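Local coordinates for protein pectate lyase (Bacillus subtilis, PDB 5AMV) that cleaves polygalacturonate by calcium-dependent beta-elimination, releasing oligosaccharides with an unsaturated galacturonosyl group at the non-reducing end, at residues A280-F285 with F306-G311; S249-S254 with L264-H269; W310-S315 with K334-F339. One frame throughout, in Å; residues are numbered along the deposited sequence.

Overall arrangement
Contacts 1 and 3 are neighbouring strand pairings in one parallel sheet, both using strand 310-312: they share Trp310 and Gly311, their centres lie about 6 Å apart, and both touch the bound galacturonate. Contact 2 reaches the same sheet through strand 247-251, which lies beside strand 282-283, but its second segment belongs to another wall of the fold. The chemistry follows the place. Contact 2, closest of the three to the centre of the chain, is buried and apolar, with side chains meeting across the interior. Contact 1 is buried too, yet carries an arginine to the sugar. Contact 3, farthest out, is still mostly buried, but Ser337, Val338 and Phe339 are partly exposed.

Contact 1: A280-F285 with F306-G311; sequences APRVRF and FSYAWG. With ADA (alpha-D-galactopyranuronic acid), chain B.
The first torsions of Arg282 and Tyr308 help bring their side chains together. Arg282 holds CG opposite its own backbone N (chi1 -170°), and the chain then bends at chi2; Tyr308 sets its ring between its backbone N and carbonyl carbon (chi1 71°). The phenol end thereby comes up beside the aliphatic part of the arginine, with Tyr308 OH 3.7 Å from Arg282 CG, and the ring and guanidinium planes stand 72° apart. Beyond that point the guanidinium turns its edge to the galacturonate carboxylate. Arg282 NE reaches O6B of the sugar at 2.8 Å and NH2 reaches O6A at 2.9 Å, two fairly straight bonds that fix how the acid group is rotated.

The backbone beneath is a short parallel pairing. Gly311 N donates to Pro281 O at 2.9 Å, the proline following a cis peptide bond, and Gly311 O in turn takes the N-H of Val283 at 3.0 Å. Just before the strand, Ala280 N donates to Ala309 O at 2.7 Å. Gly311 sits directly opposite Arg282 and has no side chain, which lets the arginine CG pass close over its CA.

On the other side of the sheet, Ala280 O lies at the edge of the Trp310 ring, 3.4 Å from CD1, and Pro281 CD approaches that same carbon at 3.8 Å. The indole NE1 is bonded to Tyr295 OH on strand 287-296.

The Arg284 guanidinium layers against that of Arg282 and is held by a salt bridge to Asp255. With Arg279 and Asp173 also bonded to the galacturonate, the contact supplies one part of the glycan pocket. A two-point grip on both carboxylate oxygens implies recognition of the acid group itself, consistent with a substrate built of galacturonate.

Contact 2: S249-S254 with L264-H269; sequences SIFGSS and LKITLH
Ile266 lays its CD1 methyl over one face of the Phe251 ring, a CH-pi contact in which the methyl is 3.7 Å from the ring centroid and 19° off the normal. It sits toward the inner end of the ring, with Phe251 CG only 3.5 Å from Ile266 CD1. The second branch of the isoleucine, CG2, reaches farther along, 3.8 Å from Phe251 CE2, so a single side chain supports the ring from its root to its outer end.

The remaining apolar contacts are made by the two leucines. Leu268 comes from the opposite direction to Phe251 and brings CD1 to the ring's edge, near its plane, at 3.7 Å from CE2; its other methyl, CD2, lies 3.9 Å from Phe251 CZ. The ring reaches Ile266 and Leu268 with its CG anti to the carbonyl carbon (chi1 -55°), which carries it across to strand 266-274. Leu264 packs on backbone instead: its CD1 is 3.5 Å from Gly252 CA, a close fit against a residue with positive phi and no side chain.

The two segments share no hydrogen bonds; the polar groups of 250-252 bond to other neighbours. Phe251 exchanges backbone bonds with Arg282 of the neighbouring strand and Arg284 just beyond it, Gly252 O accepts from Arg284 NH1, and Ile250 N donates to Asp227, one of the three calcium-binding aspartates.

Ala228, Pro281 and Ile235 add to the apolar surroundings. Side chains from strands of two different parallel sheets thus face each other inside the coil and fill its interior, the packing typical of the right-handed parallel beta-helix of polysaccharide lyase family 1, here with the Phe251 side chain about 9 Å from the bound calcium ion.

Contact 3: W310-S315 with K334-F339; sequences WGIGKS and KTISVF. With ADA (alpha-D-galactopyranuronic acid), chain B.
Phe339 presents an edge of its ring to the strand 310-312 backbone and a face to Arg282, with which it makes a cation-pi pair. Gly311 CA lies in the ring plane, 3.9 Å from Phe339 CE2, and Ile312 O is also at the edge, 3.6 Å from CD2. The galacturonate comes in obliquely, its O6A 3.3 Å from Phe339 CE1. This aromatic therefore borders both the sheet and the sugar's acid group. The other flat group, the Trp310 indole, is met at a slant by Ile336 CG2, 3.6 Å from CE3.

Ile336 reaches both neighbours on its side of the sheet. With CG1 between the backbone N and the carbonyl carbon (chi1 77°), its CD1 extends to Ile312 CG1 at 3.8 Å while CG2 stays on the tryptophan. Ile312 also packs on Ile318, and Trp310 on Ala320, both of strand 317-326, so this side faces inward. Gly311 and Ser337 belong to the opposite side, where the sugar lies.

The backbones run parallel, their strand axes 15° apart. Ser337 N donates to Trp310 O at 2.9 Å, Ile312 N to Ser337 O at 2.7 Å, and Phe339 N to Ile312 O at 2.9 Å; a weak bond from Trp310 N to Thr335 O precedes them. Short strands from successive coils, paired in parallel like this, build the sheets of a parallel beta-helix, and here the outermost strand of the sheet, 336-338, runs into Phe339 beside the bound sugar.

Contact 1: A280-F285 with F306-G311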
loop_
_atom_site.group_PDB
_atom_site.type_symbol
_atom_site.label_atom_id
_atom_site.label_comp_id
_atom_site.label_asym_id
_atom_site.label_seq_id
_atom_site.Cartn_x
_atom_site.Cartn_y
_atom_site.Cartn_z
ATOM N N ALA A 280 -5.951 5.549 -4.729
ATOM C CA ALA A 280 -5.094 6.402 -3.937
ATOM C C ALA A 280 -5.786 7.286 -2.916
ATOM O O ALA A 280 -5.592 8.507 -2.923
ATOM C CB ALA A 280 -4.184 7.243 -4.851
ATOM N N PRO A 281 -6.627 6.696 -2.019
ATOM C CA PRO A 281 -6.884 5.274 -1.832
ATOM C C PRO A 281 -8.232 4.847 -2.456
ATOM O O PRO A 281 -9.079 5.714 -2.744
ATOM C CB PRO A 281 -7.022 5.160 -0.306
ATOM C CG PRO A 281 -7.726 6.423 0.060
ATOM C CD PRO A 281 -7.236 7.505 -0.935
ATOM N N ARG A 282 -8.435 3.540 -2.579
ATOM C CA ARG A 282 -9.788 2.991 -2.813
ATOM C C ARG A 282 -10.308 2.497 -1.477
ATOM O O ARG A 282 -9.632 1.699 -0.831
ATOM C CB ARG A 282 -9.735 1.805 -3.767
ATOM C CG ARG A 282 -11.109 1.325 -4.244
ATOM C CD ARG A 282 -11.088 -0.170 -4.478
ATOM N NE ARG A 282 -12.241 -0.632 -5.233
ATOM C CZ ARG A 282 -13.454 -0.867 -4.704
ATOM N NH1 ARG A 282 -13.691 -0.662 -3.413
ATOM N NH2 ARG A 282 -14.448 -1.331 -5.471
ATOM N N VAL A 283 -11.493 2.953 -1.049
ATOM C CA VAL A 283 -11.957 2.674 0.306
ATOM C C VAL A 283 -13.296 1.956 0.289
ATOM O O VAL A 283 -14.166 2.300 -0.489
ATOM C CB VAL A 283 -12.136 4.016 1.094
ATOM C CG1 VAL A 283 -12.690 3.795 2.532
ATOM C CG2 VAL A 283 -10.773 4.792 1.173
ATOM N N ARG A 284 -13.420 0.940 1.128
ATOM C CA ARG A 284 -14.737 0.439 1.536
ATOM C C ARG A 284 -14.878 0.719 3.030
ATOM O O ARG A 284 -13.908 0.583 3.769
ATOM C CB ARG A 284 -14.871 -1.059 1.272
ATOM C CG ARG A 284 -14.831 -1.479 -0.180
ATOM C CD ARG A 284 -14.710 -3.005 -0.219
ATOM N NE ARG A 284 -14.836 -3.531 -1.578
ATOM C CZ ARG A 284 -13.812 -3.779 -2.387
ATOM N NH1 ARG A 284 -12.552 -3.587 -1.995
ATOM N NH2 ARG A 284 -14.043 -4.266 -3.601
ATOM N N PHE A 285 -16.076 1.144 3.449
ATOM C CA PHE A 285 -16.449 1.219 4.888
ATOM C C PHE A 285 -15.811 2.280 5.751
ATOM O O PHE A 285 -16.481 2.883 6.588
ATOM C CB PHE A 285 -16.306 -0.151 5.592
ATOM C CG PHE A 285 -17.208 -1.218 5.002
ATOM C CD1 PHE A 285 -18.595 -1.163 5.209
ATOM C CD2 PHE A 285 -16.683 -2.229 4.194
ATOM C CE1 PHE A 285 -19.448 -2.137 4.623
ATOM C CE2 PHE A 285 -17.524 -3.213 3.592
ATOM C CZ PHE A 285 -18.929 -3.151 3.827
ATOM N N PHE A 306 -2.572 7.905 -15.443
ATOM C CA PHE A 306 -3.522 8.163 -14.373
ATOM C C PHE A 306 -4.918 7.727 -14.756
ATOM O O PHE A 306 -5.396 8.054 -15.858
ATOM C CB PHE A 306 -3.568 9.687 -14.134
ATOM C CG PHE A 306 -4.530 10.107 -13.036
ATOM C CD1 PHE A 306 -5.851 10.407 -13.358
ATOM C CD2 PHE A 306 -4.098 10.253 -11.704
ATOM C CE1 PHE A 306 -6.775 10.794 -12.351
ATOM C CE2 PHE A 306 -5.004 10.658 -10.710
ATOM C CZ PHE A 306 -6.345 10.902 -11.038
ATOM N N SER A 307 -5.609 7.040 -13.824
ATOM C CA SER A 307 -7.015 6.686 -14.014
ATOM C C SER A 307 -7.889 7.486 -13.025
ATOM O O SER A 307 -8.775 8.255 -13.426
ATOM C CB SER A 307 -7.196 5.167 -13.814
ATOM O OG SER A 307 -8.489 4.717 -14.157
ATOM N N TYR A 308 -7.646 7.307 -11.733
ATOM C CA TYR A 308 -8.371 8.078 -10.727
ATOM C C TYR A 308 -7.558 8.172 -9.451
ATOM O O TYR A 308 -6.648 7.358 -9.259
ATOM C CB TYR A 308 -9.764 7.490 -10.454
ATOM C CG TYR A 308 -9.784 6.158 -9.693
ATOM C CD1 TYR A 308 -9.757 6.147 -8.293
ATOM C CD2 TYR A 308 -9.851 4.902 -10.384
ATOM C CE1 TYR A 308 -9.771 4.915 -7.576
ATOM C CE2 TYR A 308 -9.877 3.673 -9.676
ATOM C CZ TYR A 308 -9.880 3.715 -8.275
ATOM O OH TYR A 308 -9.953 2.538 -7.537
ATOM N N ALA A 309 -7.889 9.145 -8.587
ATOM C CA ALA A 309 -7.248 9.251 -7.284
ATOM C C ALA A 309 -8.041 8.515 -6.201
ATOM O O ALA A 309 -7.602 7.470 -5.693
ATOM C CB ALA A 309 -7.056 10.742 -6.899
ATOM N N TRP A 310 -9.238 9.020 -5.873
ATOM C CA TRP A 310 -10.037 8.436 -4.775
ATOM C C TRP A 310 -11.063 7.438 -5.282
ATOM O O TRP A 310 -11.792 7.719 -6.227
ATOM C CB TRP A 310 -10.729 9.510 -3.909
ATOM C CG TRP A 310 -9.804 10.547 -3.475
ATOM C CD1 TRP A 310 -8.460 10.387 -3.148
ATOM C CD2 TRP A 310 -10.092 11.952 -3.322
ATOM N NE1 TRP A 310 -7.907 11.614 -2.833
ATOM C CE2 TRP A 310 -8.875 12.583 -2.918
ATOM C CE3 TRP A 310 -11.251 12.744 -3.511
ATOM C CZ2 TRP A 310 -8.779 13.960 -2.686
ATOM C CZ3 TRP A 310 -11.141 14.142 -3.265
ATOM C CH2 TRP A 310 -9.911 14.721 -2.874
ATOM N N GLY A 311 -11.123 6.265 -4.660
ATOM C CA GLY A 311 -12.080 5.247 -5.120
ATOM C C GLY A 311 -13.172 5.186 -4.085
ATOM O O GLY A 311 -12.929 4.807 -2.930
HETATM C C1 ADA B . -9.895 -2.972 -11.056
HETATM C C2 ADA B . -10.089 -4.496 -10.983
HETATM C C3 ADA B . -11.580 -4.838 -10.899
HETATM C C4 ADA B . -12.233 -4.158 -9.707
HETATM C C5 ADA B . -12.021 -2.653 -9.821
HETATM C C6 ADA B . -12.448 -2.034 -8.508
HETATM O O2 ADA B . -9.599 -5.050 -12.211
HETATM O O3 ADA B . -11.747 -6.254 -10.741
HETATM O O4 ADA B . -11.574 -4.626 -8.513
HETATM O O5 ADA B . -10.610 -2.333 -9.997
HETATM O O6B ADA B . -11.581 -1.366 -7.881
HETATM O O6A ADA B . -13.626 -2.219 -8.062
#

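Contact 2: S249-S254 with L264-H269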
loop_
_atom_site.group_PDB
_atom_site.type_symbol
_atom_site.label_atom_id
_atom_site.label_comp_id
_atom_site.label_asym_id
_atom_site.label_seq_id
_atom_site.Cartn_x
_atom_site.Cartn_y
_atom_site.Cartn_z
ATOM N N SER A 249 -3.219 1.883 -2.877
ATOM C CA SER A 249 -3.669 1.773 -1.505
ATOM C C SER A 249 -5.124 1.350 -1.493
ATOM O O SER A 249 -5.998 2.158 -1.809
ATOM C CB SER A 249 -3.522 3.129 -0.784
ATOM O OG SER A 249 -2.149 3.538 -0.739
ATOM N N ILE A 250 -5.381 0.096 -1.119
ATOM C CA ILE A 250 -6.776 -0.369 -1.001
ATOM C C ILE A 250 -7.079 -0.585 0.483
ATOM O O ILE A 250 -6.385 -1.387 1.176
ATOM C CB ILE A 250 -7.112 -1.649 -1.900
ATOM C CG1 ILE A 250 -8.586 -2.068 -1.694
ATOM C CG2 ILE A 250 -6.261 -2.792 -1.572
ATOM C CD1 ILE A 250 -9.210 -2.867 -2.895
ATOM N N PHE A 251 -8.143 0.062 0.947
ATOM C CA PHE A 251 -8.533 -0.033 2.375
ATOM C C PHE A 251 -9.907 -0.673 2.411
ATOM O O PHE A 251 -10.882 -0.048 1.979
ATOM C CB PHE A 251 -8.597 1.351 3.065
ATOM C CG PHE A 251 -7.324 2.176 2.972
ATOM C CD1 PHE A 251 -6.090 1.581 2.804
ATOM C CD2 PHE A 251 -7.390 3.581 3.084
ATOM C CE1 PHE A 251 -4.938 2.350 2.755
ATOM C CE2 PHE A 251 -6.213 4.368 3.064
ATOM C CZ PHE A 251 -4.992 3.750 2.876
ATOM N N GLY A 252 -9.962 -1.936 2.854
ATOM C CA GLY A 252 -11.211 -2.705 2.842
ATOM C C GLY A 252 -11.219 -3.544 1.592
ATOM O O GLY A 252 -11.426 -3.016 0.484
ATOM N N SER A 253 -11.019 -4.846 1.767
ATOM C CA SER A 253 -10.752 -5.764 0.641
ATOM C C SER A 253 -12.023 -6.325 0.001
ATOM O O SER A 253 -11.960 -6.928 -1.084
ATOM C CB SER A 253 -9.932 -6.943 1.170
ATOM O OG SER A 253 -10.721 -7.614 2.151
ATOM N N SER A 254 -13.185 -6.146 0.629
ATOM C CA SER A 254 -14.410 -6.787 0.106
ATOM C C SER A 254 -15.724 -6.136 0.530
ATOM O O SER A 254 -15.876 -5.729 1.682
ATOM C CB SER A 254 -14.412 -8.262 0.557
ATOM O OG SER A 254 -15.586 -8.906 0.097
ATOM N N LEU A 264 -11.078 0.553 9.830
ATOM C CA LEU A 264 -10.393 1.190 8.686
ATOM C C LEU A 264 -10.320 2.702 8.911
ATOM O O LEU A 264 -10.449 3.483 7.992
ATOM C CB LEU A 264 -11.071 0.826 7.335
ATOM C CG LEU A 264 -11.016 -0.677 7.000
ATOM C CD1 LEU A 264 -11.893 -1.080 5.822
ATOM C CD2 LEU A 264 -9.528 -1.126 6.728
ATOM N N LYS A 265 -10.097 3.113 10.151
ATOM C CA LYS A 265 -9.910 4.507 10.498
ATOM C C LYS A 265 -8.459 4.828 10.232
ATOM O O LYS A 265 -7.555 4.466 11.002
ATOM C CB LYS A 265 -10.282 4.793 11.953
ATOM C CG LYS A 265 -11.796 4.689 12.154
ATOM C CD LYS A 265 -12.101 4.911 13.629
ATOM C CE LYS A 265 -13.585 5.275 13.876
ATOM N NZ LYS A 265 -14.543 4.242 13.341
ATOM N N ILE A 266 -8.278 5.536 9.121
ATOM C CA ILE A 266 -6.947 5.846 8.563
ATOM C C ILE A 266 -6.892 7.329 8.196
ATOM O O ILE A 266 -7.812 7.873 7.568
ATOM C CB ILE A 266 -6.710 4.984 7.323
ATOM C CG1 ILE A 266 -6.738 3.486 7.696
ATOM C CG2 ILE A 266 -5.347 5.350 6.667
ATOM C CD1 ILE A 266 -7.022 2.606 6.464
ATOM N N THR A 267 -5.779 7.961 8.532
ATOM C CA THR A 267 -5.503 9.320 8.095
ATOM C C THR A 267 -4.362 9.314 7.097
ATOM O O THR A 267 -3.299 8.790 7.391
ATOM C CB THR A 267 -5.125 10.217 9.292
ATOM O OG1 THR A 267 -6.214 10.231 10.220
ATOM C CG2 THR A 267 -4.799 11.672 8.892
ATOM N N LEU A 268 -4.609 9.889 5.924
ATOM C CA LEU A 268 -3.550 10.058 4.927
ATOM C C LEU A 268 -3.252 11.522 4.766
ATOM O O LEU A 268 -4.121 12.279 4.318
ATOM C CB LEU A 268 -3.984 9.526 3.547
ATOM C CG LEU A 268 -4.467 8.062 3.519
ATOM C CD1 LEU A 268 -4.771 7.675 2.094
ATOM C CD2 LEU A 268 -3.405 7.104 4.049
ATOM N N HIS A 269 -2.036 11.932 5.108
ATOM C CA HIS A 269 -1.701 13.332 4.823
ATOM C C HIS A 269 -0.291 13.569 4.341
ATOM O O HIS A 269 0.612 12.838 4.689
ATOM C CB HIS A 269 -2.088 14.241 6.026
ATOM C CG HIS A 269 -1.171 14.137 7.219
ATOM N ND1 HIS A 269 -0.013 14.883 7.336
ATOM C CD2 HIS A 269 -1.258 13.387 8.354
ATOM C CE1 HIS A 269 0.581 14.590 8.483
ATOM N NE2 HIS A 269 -0.153 13.692 9.122
#

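Contact 3: W310-S315 with K334-F339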
loop_
_atom_site.group_PDB
_atom_site.type_symbol
_atom_site.label_atom_id
_atom_site.label_comp_id
_atom_site.label_asym_id
_atom_site.label_seq_id
_atom_site.Cartn_x
_atom_site.Cartn_y
_atom_site.Cartn_z
ATOM N N TRP A 310 -9.238 9.020 -5.873
ATOM C CA TRP A 310 -10.037 8.436 -4.775
ATOM C C TRP A 310 -11.063 7.438 -5.282
ATOM O O TRP A 310 -11.792 7.719 -6.227
ATOM C CB TRP A 310 -10.729 9.510 -3.909
ATOM C CG TRP A 310 -9.804 10.547 -3.475
ATOM C CD1 TRP A 310 -8.460 10.387 -3.148
ATOM C CD2 TRP A 310 -10.092 11.952 -3.322
ATOM N NE1 TRP A 310 -7.907 11.614 -2.833
ATOM C CE2 TRP A 310 -8.875 12.583 -2.918
ATOM C CE3 TRP A 310 -11.251 12.744 -3.511
ATOM C CZ2 TRP A 310 -8.779 13.960 -2.686
ATOM C CZ3 TRP A 310 -11.141 14.142 -3.265
ATOM C CH2 TRP A 310 -9.911 14.721 -2.874
ATOM N N GLY A 311 -11.123 6.265 -4.660
ATOM C CA GLY A 311 -12.080 5.247 -5.120
ATOM C C GLY A 311 -13.172 5.186 -4.085
ATOM O O GLY A 311 -12.929 4.807 -2.930
ATOM N N ILE A 312 -14.378 5.594 -4.490
ATOM C CA ILE A 312 -15.519 5.653 -3.565
ATOM C C ILE A 312 -16.214 4.302 -3.567
ATOM O O ILE A 312 -17.094 4.042 -4.410
ATOM C CB ILE A 312 -16.510 6.785 -3.982
ATOM C CG1 ILE A 312 -15.765 8.094 -4.321
ATOM C CG2 ILE A 312 -17.551 7.014 -2.885
ATOM C CD1 ILE A 312 -14.729 8.571 -3.281
ATOM N N GLY A 313 -15.779 3.419 -2.669
ATOM C CA GLY A 313 -16.260 2.024 -2.581
ATOM C C GLY A 313 -17.483 1.935 -1.671
ATOM O O GLY A 313 -17.854 2.929 -1.038
ATOM N N LYS A 314 -18.025 0.708 -1.543
ATOM C CA LYS A 314 -19.204 0.472 -0.686
ATOM C C LYS A 314 -19.078 1.065 0.719
ATOM O O LYS A 314 -18.121 0.763 1.454
ATOM C CB LYS A 314 -19.467 -1.006 -0.574
ATOM C CG LYS A 314 -20.632 -1.336 0.380
ATOM C CD LYS A 314 -20.835 -2.829 0.326
ATOM C CE LYS A 314 -22.048 -3.223 1.186
ATOM N NZ LYS A 314 -22.115 -4.708 1.206
ATOM N N SER A 315 -20.041 1.921 1.073
ATOM C CA SER A 315 -20.155 2.513 2.407
ATOM C C SER A 315 -18.888 3.302 2.824
ATOM O O SER A 315 -18.646 3.541 4.014
ATOM C CB SER A 315 -20.495 1.403 3.416
ATOM O OG SER A 315 -20.837 1.947 4.690
ATOM N N LYS A 334 -13.587 13.070 -13.030
ATOM C CA LYS A 334 -12.706 11.921 -13.255
ATOM C C LYS A 334 -11.567 11.852 -12.249
ATOM O O LYS A 334 -10.745 10.910 -12.290
ATOM C CB LYS A 334 -12.150 11.937 -14.681
ATOM C CG LYS A 334 -13.232 11.664 -15.764
ATOM C CD LYS A 334 -14.042 10.418 -15.493
ATOM C CE LYS A 334 -13.281 9.129 -15.885
ATOM N NZ LYS A 334 -13.849 7.901 -15.194
ATOM N N THR A 335 -11.535 12.826 -11.342
ATOM C CA THR A 335 -10.586 12.759 -10.223
ATOM C C THR A 335 -10.874 11.558 -9.317
ATOM O O THR A 335 -9.980 11.072 -8.575
ATOM C CB THR A 335 -10.612 14.023 -9.354
ATOM O OG1 THR A 335 -11.933 14.218 -8.830
ATOM C CG2 THR A 335 -10.141 15.252 -10.146
ATOM N N ILE A 336 -12.117 11.090 -9.323
ATOM C CA ILE A 336 -12.500 9.925 -8.490
ATOM C C ILE A 336 -13.157 8.844 -9.340
ATOM O O ILE A 336 -13.509 9.078 -10.531
ATOM C CB ILE A 336 -13.419 10.341 -7.298
ATOM C CG1 ILE A 336 -14.862 10.587 -7.814
ATOM C CG2 ILE A 336 -12.787 11.549 -6.571
ATOM C CD1 ILE A 336 -15.845 11.032 -6.739
ATOM N N SER A 337 -13.293 7.647 -8.756
ATOM C CA SER A 337 -14.073 6.586 -9.381
ATOM C C SER A 337 -15.076 6.103 -8.328
ATOM O O SER A 337 -14.708 5.831 -7.193
ATOM C CB SER A 337 -13.192 5.430 -9.849
ATOM O OG SER A 337 -13.965 4.458 -10.577
ATOM N N VAL A 338 -16.351 6.050 -8.722
ATOM C CA VAL A 338 -17.466 5.630 -7.851
ATOM C C VAL A 338 -17.872 4.188 -8.155
ATOM O O VAL A 338 -18.133 3.812 -9.313
ATOM C CB VAL A 338 -18.687 6.578 -8.017
ATOM C CG1 VAL A 338 -19.733 6.171 -6.984
ATOM C CG2 VAL A 338 -18.267 8.061 -7.804
ATOM N N PHE A 339 -17.873 3.359 -7.117
ATOM C CA PHE A 339 -18.252 1.943 -7.248
ATOM C C PHE A 339 -19.630 1.730 -6.588
ATOM O O PHE A 339 -20.092 2.586 -5.847
ATOM C CB PHE A 339 -17.168 1.073 -6.608
ATOM C CG PHE A 339 -15.806 1.288 -7.210
ATOM C CD1 PHE A 339 -15.482 0.695 -8.436
ATOM C CD2 PHE A 339 -14.871 2.149 -6.600
ATOM C CE1 PHE A 339 -14.228 0.896 -9.058
ATOM C CE2 PHE A 339 -13.606 2.361 -7.206
ATOM C CZ PHE A 339 -13.275 1.734 -8.443
HETATM C C1 ADA B . -9.895 -2.972 -11.056
HETATM C C2 ADA B . -10.089 -4.496 -10.983
HETATM C C3 ADA B . -11.580 -4.838 -10.899
HETATM C C4 ADA B . -12.233 -4.158 -9.707
HETATM C C5 ADA B . -12.021 -2.653 -9.821
HETATM C C6 ADA B . -12.448 -2.034 -8.508
HETATM O O2 ADA B . -9.599 -5.050 -12.211
HETATM O O3 ADA B . -11.747 -6.254 -10.741
HETATM O O4 ADA B . -11.574 -4.626 -8.513
HETATM O O5 ADA B . -10.610 -2.333 -9.997
HETATM O O6B ADA B . -11.581 -1.366 -7.881
HETATM O O6A ADA B . -13.626 -2.219 -8.062
#